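Side-chain contacts in beta-L-arabinobiosidase (Bacteroides thetaiotaomicron, PDB 5MQR), which is a glycoside hydrolase of plant-pectin breakdown, acting as a beta-L-arabinobiosidase and possibly also as an exo-alpha-sialidase: residues 677-682 / 717-722; 836-839 / 845-848. All blocks are in the same frame, centred on the assembly; numbering follows the deposited sequence.

Contact 1 (677-682 / 717-722); sequences WSLRKH and YESRWL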
loop_
_atom_site.group_PDB
_atom_site.type_symbol
_atom_site.label_atom_id
_atom_site.label_comp_id
_atom_site.label_asym_id
_atom_site.label_seq_id
_atom_site.Cartn_x
_atom_site.Cartn_y
_atom_site.Cartn_z
ATOM N N TRP A 677 7.871 -12.734 -21.570
ATOM C CA TRP A 677 8.966 -12.423 -22.474
ATOM C C TRP A 677 9.063 -13.461 -23.595
ATOM O O TRP A 677 9.396 -13.149 -24.740
ATOM C CB TRP A 677 10.272 -12.381 -21.655
ATOM C CG TRP A 677 11.547 -12.143 -22.416
ATOM C CD1 TRP A 677 12.100 -10.940 -22.741
ATOM C CD2 TRP A 677 12.452 -13.131 -22.868
ATOM N NE1 TRP A 677 13.291 -11.122 -23.391
ATOM C CE2 TRP A 677 13.533 -12.462 -23.482
ATOM C CE3 TRP A 677 12.454 -14.524 -22.836
ATOM C CZ2 TRP A 677 14.601 -13.141 -24.064
ATOM C CZ3 TRP A 677 13.519 -15.199 -23.405
ATOM C CH2 TRP A 677 14.584 -14.503 -24.001
ATOM N N SER A 678 8.784 -14.698 -23.235
ATOM C CA SER A 678 8.770 -15.781 -24.170
ATOM C C SER A 678 7.584 -15.689 -25.125
ATOM O O SER A 678 7.770 -15.711 -26.330
ATOM C CB SER A 678 8.687 -17.100 -23.422
ATOM O OG SER A 678 9.035 -18.083 -24.355
ATOM N N LEU A 679 6.377 -15.592 -24.568
ATOM C CA LEU A 679 5.149 -15.475 -25.369
ATOM C C LEU A 679 5.268 -14.370 -26.411
ATOM O O LEU A 679 4.870 -14.543 -27.548
ATOM C CB LEU A 679 3.938 -15.188 -24.483
ATOM C CG LEU A 679 2.614 -15.018 -25.219
ATOM C CD1 LEU A 679 2.108 -16.365 -25.706
ATOM C CD2 LEU A 679 1.587 -14.352 -24.342
ATOM N N ARG A 680 5.853 -13.243 -26.014
ATOM C CA ARG A 680 5.978 -12.101 -26.899
ATOM C C ARG A 680 6.733 -12.408 -28.210
ATOM O O ARG A 680 6.426 -11.813 -29.256
ATOM C CB ARG A 680 6.510 -10.865 -26.135
ATOM C CG ARG A 680 7.614 -10.058 -26.803
ATOM C CD ARG A 680 8.890 -10.779 -26.430
ATOM N NE ARG A 680 9.908 -10.624 -27.377
ATOM C CZ ARG A 680 11.149 -11.046 -27.199
ATOM N NH1 ARG A 680 11.560 -11.675 -26.090
ATOM N NH2 ARG A 680 11.989 -10.821 -28.190
ATOM N N LYS A 681 7.668 -13.359 -28.165
ATOM C CA LYS A 681 8.415 -13.773 -29.355
ATOM C C LYS A 681 7.513 -14.307 -30.442
ATOM O O LYS A 681 7.891 -14.296 -31.623
ATOM C CB LYS A 681 9.444 -14.855 -29.023
ATOM C CG LYS A 681 10.614 -14.391 -28.160
ATOM C CD LYS A 681 11.458 -15.588 -27.715
ATOM C CE LYS A 681 12.753 -15.162 -27.029
ATOM N NZ LYS A 681 13.740 -14.589 -27.989
ATOM N N HIS A 682 6.324 -14.783 -30.047
ATOM C CA HIS A 682 5.408 -15.452 -30.959
ATOM C C HIS A 682 4.430 -14.533 -31.668
ATOM O O HIS A 682 3.688 -14.982 -32.539
ATOM C CB HIS A 682 4.691 -16.600 -30.250
ATOM C CG HIS A 682 5.617 -17.693 -29.850
ATOM N ND1 HIS A 682 5.914 -18.748 -30.683
ATOM C CD2 HIS A 682 6.370 -17.859 -28.739
ATOM C CE1 HIS A 682 6.787 -19.538 -30.085
ATOM N NE2 HIS A 682 7.092 -19.011 -28.911
ATOM N N TYR A 717 -6.193 -17.908 -23.868
ATOM C CA TYR A 717 -6.291 -17.863 -22.394
ATOM C C TYR A 717 -5.099 -17.114 -21.772
ATOM O O TYR A 717 -5.267 -16.381 -20.795
ATOM C CB TYR A 717 -6.437 -19.256 -21.777
ATOM C CG TYR A 717 -7.875 -19.738 -21.526
ATOM C CD1 TYR A 717 -8.685 -20.206 -22.554
ATOM C CD2 TYR A 717 -8.400 -19.773 -20.223
ATOM C CE1 TYR A 717 -9.968 -20.665 -22.297
ATOM C CE2 TYR A 717 -9.668 -20.230 -19.965
ATOM C CZ TYR A 717 -10.463 -20.666 -21.001
ATOM O OH TYR A 717 -11.749 -21.093 -20.702
ATOM N N GLU A 718 -3.906 -17.282 -22.341
ATOM C CA GLU A 718 -2.737 -16.567 -21.862
ATOM C C GLU A 718 -2.741 -15.119 -22.313
ATOM O O GLU A 718 -2.491 -14.222 -21.505
ATOM C CB GLU A 718 -1.446 -17.216 -22.332
ATOM C CG GLU A 718 -0.178 -16.725 -21.614
ATOM C CD GLU A 718 0.124 -17.489 -20.327
ATOM O OE1 GLU A 718 -0.815 -18.088 -19.745
ATOM O OE2 GLU A 718 1.307 -17.509 -19.904
ATOM N N SER A 719 -3.002 -14.895 -23.592
ATOM C CA SER A 719 -2.855 -13.574 -24.179
ATOM C C SER A 719 -3.971 -12.610 -23.818
ATOM O O SER A 719 -3.847 -11.415 -24.068
ATOM C CB SER A 719 -2.731 -13.670 -25.691
ATOM O OG SER A 719 -1.635 -14.508 -26.044
ATOM N N ARG A 720 -5.062 -13.108 -23.233
ATOM C CA ARG A 720 -6.197 -12.240 -22.901
ATOM C C ARG A 720 -5.838 -11.186 -21.851
ATOM O O ARG A 720 -6.562 -10.207 -21.721
ATOM C CB ARG A 720 -7.423 -13.048 -22.472
ATOM C CG ARG A 720 -7.276 -13.760 -21.131
ATOM C CD ARG A 720 -8.464 -14.671 -20.862
ATOM N NE ARG A 720 -8.206 -15.575 -19.734
ATOM C CZ ARG A 720 -9.144 -16.125 -18.955
ATOM N NH1 ARG A 720 -10.429 -15.842 -19.136
ATOM N NH2 ARG A 720 -8.789 -16.942 -17.957
ATOM N N TRP A 721 -4.722 -11.387 -21.134
ATOM C CA TRP A 721 -4.250 -10.469 -20.091
ATOM C C TRP A 721 -3.389 -9.320 -20.581
ATOM O O TRP A 721 -3.087 -8.406 -19.810
ATOM C CB TRP A 721 -3.512 -11.247 -18.983
ATOM C CG TRP A 721 -4.386 -12.275 -18.379
ATOM C CD1 TRP A 721 -4.351 -13.616 -18.627
ATOM C CD2 TRP A 721 -5.483 -12.062 -17.481
ATOM N NE1 TRP A 721 -5.330 -14.251 -17.917
ATOM C CE2 TRP A 721 -6.049 -13.320 -17.213
ATOM C CE3 TRP A 721 -6.041 -10.929 -16.874
ATOM C CZ2 TRP A 721 -7.141 -13.485 -16.374
ATOM C CZ3 TRP A 721 -7.130 -11.092 -16.036
ATOM C CH2 TRP A 721 -7.670 -12.374 -15.788
ATOM N N LEU A 722 -2.986 -9.364 -21.850
ATOM C CA LEU A 722 -2.195 -8.303 -22.447
ATOM C C LEU A 722 -3.070 -7.072 -22.603
ATOM O O LEU A 722 -4.182 -7.153 -23.118
ATOM C CB LEU A 722 -1.639 -8.718 -23.808
ATOM C CG LEU A 722 -0.733 -9.939 -23.867
ATOM C CD1 LEU A 722 -0.382 -10.201 -25.316
ATOM C CD2 LEU A 722 0.506 -9.787 -22.999
#

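Contact 2 (836-839 / 845-848); sequences MGIL and MAMR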
loop_
_atom_site.group_PDB
_atom_site.type_symbol
_atom_site.label_atom_id
_atom_site.label_comp_id
_atom_site.label_asym_id
_atom_site.label_seq_id
_atom_site.Cartn_x
_atom_site.Cartn_y
_atom_site.Cartn_z
HETATM N N MSE A 836 -23.128 -16.641 -25.635
HETATM C CA MSE A 836 -23.013 -15.590 -26.665
HETATM C C MSE A 836 -24.318 -15.299 -27.360
HETATM O O MSE A 836 -24.526 -14.192 -27.830
HETATM C CB MSE A 836 -21.922 -15.889 -27.707
HETATM C CG MSE A 836 -20.559 -15.807 -27.022
HETATM SE SE MSE A 836 -19.078 -16.147 -28.281
HETATM C CE MSE A 836 -18.593 -17.976 -27.750
ATOM N N GLY A 837 -25.190 -16.299 -27.472
ATOM C CA GLY A 837 -26.554 -16.103 -27.951
ATOM C C GLY A 837 -27.349 -15.160 -27.064
ATOM O O GLY A 837 -27.985 -14.236 -27.559
ATOM N N ILE A 838 -27.292 -15.372 -25.751
ATOM C CA ILE A 838 -27.988 -14.501 -24.798
ATOM C C ILE A 838 -27.450 -13.065 -24.869
ATOM O O ILE A 838 -28.232 -12.126 -24.876
ATOM C CB ILE A 838 -27.882 -15.015 -23.353
ATOM C CG1 ILE A 838 -28.581 -16.377 -23.221
ATOM C CG2 ILE A 838 -28.489 -14.008 -22.368
ATOM C CD1 ILE A 838 -28.069 -17.192 -22.040
ATOM N N LEU A 839 -26.121 -12.907 -24.939
ATOM C CA LEU A 839 -25.495 -11.576 -25.050
ATOM C C LEU A 839 -25.801 -10.911 -26.410
ATOM O O LEU A 839 -25.870 -9.697 -26.488
ATOM C CB LEU A 839 -23.976 -11.666 -24.814
ATOM C CG LEU A 839 -23.501 -12.206 -23.443
ATOM C CD1 LEU A 839 -21.994 -12.349 -23.427
ATOM C CD2 LEU A 839 -23.953 -11.355 -22.259
HETATM N N MSE A 845 -30.561 -19.029 -30.696
HETATM C CA MSE A 845 -29.183 -19.513 -30.679
HETATM C C MSE A 845 -28.816 -19.992 -29.290
HETATM O O MSE A 845 -28.135 -21.000 -29.146
HETATM C CB MSE A 845 -28.241 -18.400 -31.141
HETATM C CG MSE A 845 -26.759 -18.738 -31.027
HETATM SE SE MSE A 845 -25.663 -17.188 -31.615
HETATM C CE MSE A 845 -24.096 -17.892 -30.668
ATOM N N ALA A 846 -29.254 -19.268 -28.263
ATOM C CA ALA A 846 -29.013 -19.685 -26.897
ATOM C C ALA A 846 -29.527 -21.097 -26.657
ATOM O O ALA A 846 -28.818 -21.906 -26.096
ATOM C CB ALA A 846 -29.648 -18.728 -25.915
HETATM N N MSE A 847 -30.737 -21.391 -27.111
HETATM C CA MSE A 847 -31.317 -22.718 -26.918
HETATM C C MSE A 847 -30.652 -23.764 -27.780
HETATM O O MSE A 847 -30.295 -24.808 -27.274
HETATM C CB MSE A 847 -32.818 -22.708 -27.201
HETATM C CG MSE A 847 -33.527 -24.043 -26.926
HETATM SE SE MSE A 847 -33.125 -24.636 -25.083
HETATM C CE MSE A 847 -33.781 -23.111 -24.039
ATOM N N ARG A 848 -30.486 -23.503 -29.080
ATOM C CA ARG A 848 -29.796 -24.454 -29.989
ATOM C C ARG A 848 -28.459 -24.963 -29.418
ATOM O O ARG A 848 -28.184 -26.170 -29.444
ATOM C CB ARG A 848 -29.546 -23.855 -31.380
ATOM C CG ARG A 848 -30.708 -23.984 -32.342
ATOM C CD ARG A 848 -30.401 -23.363 -33.697
ATOM N NE ARG A 848 -30.531 -21.905 -33.689
ATOM C CZ ARG A 848 -31.688 -21.227 -33.730
ATOM N NH1 ARG A 848 -32.864 -21.847 -33.760
ATOM N NH2 ARG A 848 -31.660 -19.898 -33.721
#

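Contact 1 (677-682 / 717-722)
L679, on helix 666-680, reaches across and sets CD2 beside the hydroxyl of S719, with 3.6 Å between L679 CD2 and S719 OG. The same methyl lies alongside the E718 chain, L679 CD2 to E718 CG 4.0 Å, and L679 and E718 run past each other in opposite directions. With CG anti to the backbone N (chi1 179°), the leucine branch extends across to S719; CD2 is the nearer methyl, and L679 CD1 is 4.2 Å from S719 OG.

The polar ends of the two partners are occupied elsewhere. S719 OG bonds back to the carbonyl of H715, one turn earlier in its helix. The E718 chain bends at chi2 (87°), and its carboxylate takes the backbone N-H groups of N1022 and D1023 at the start of helix 1022-1029; CG is the part left beside the leucine. The loop before that helix covers both residues, N1017 touching L679 and T1020 touching E718. A type I turn runs from S719 to L722.

The contact is therefore thin: one leucine held by van der Waals attraction against polar residues whose hydrogen bonds are made elsewhere, S719 within its own helix and E718 to N1022 and D1023.

Contact 2 (836-839 / 845-848)
M845 lies across the backbone of G837, and within these two segments the backbones are nearest here, G837 CA to A846 CA 4.5 Å. With no side chain on G837, its main chain is itself the packing surface. M845 CE sits 3.7 Å from G837 N, while the selenium, M845 SE, is 3.9 Å from G837 CA. M845 CG is anti to the backbone N (chi1 174°) and the chain stays extended beyond it, so that CG, SE and CE all pass along the glycine.

The purely apolar side-chain contacts flank this crossing. I838 brings its CG1 branch to A846, I838 CG1 to A846 CB 3.7 Å, at the more exposed margin of the interface. Toward the buried side, M836 offers only its root: M836 CB is 4.2 Å from M845 CE, and the rest of the M836 chain leads away from the second helix. Both methionines are modelled as selenomethionine.

Polar bonds come from residues beside the segments and serve backbone groups: S834 OG donates to the carbonyl O of A846 and so ties the two helices together, and M845 N gives its hydrogen to D842 OD1 near the start of the second.

Together these make a close helical hairpin, helix 820-839 turning through a short link into helix 843-864, consistent with the (alpha/alpha) helical barrel expected of the MGH1-like glycoside hydrolase family. Its inner side rests on two earlier helices, M836 continuing onto M771 of helix 768-788 and onto A755 and L759 of helix 754-765, while M845 lies against T775 and E779 of helix 768-788.

Contact 1 and contact 2 follow one another along the chain and do not touch: their centres are about 30 Å apart and their nearest atoms about 10 Å. What joins them is helix 754-765. Y717 and R720 of contact 1 bond to D756 and A760 on it, while M836 and L839 of contact 2 pack on A755, L759 and Y762. Contact 1 lies nearer the centre of the chain, about 28 Å from it against about 43 Å for contact 2. Neither contains a metal ligand; the sodium and calcium ions are bound by residues up to E597, before either contact.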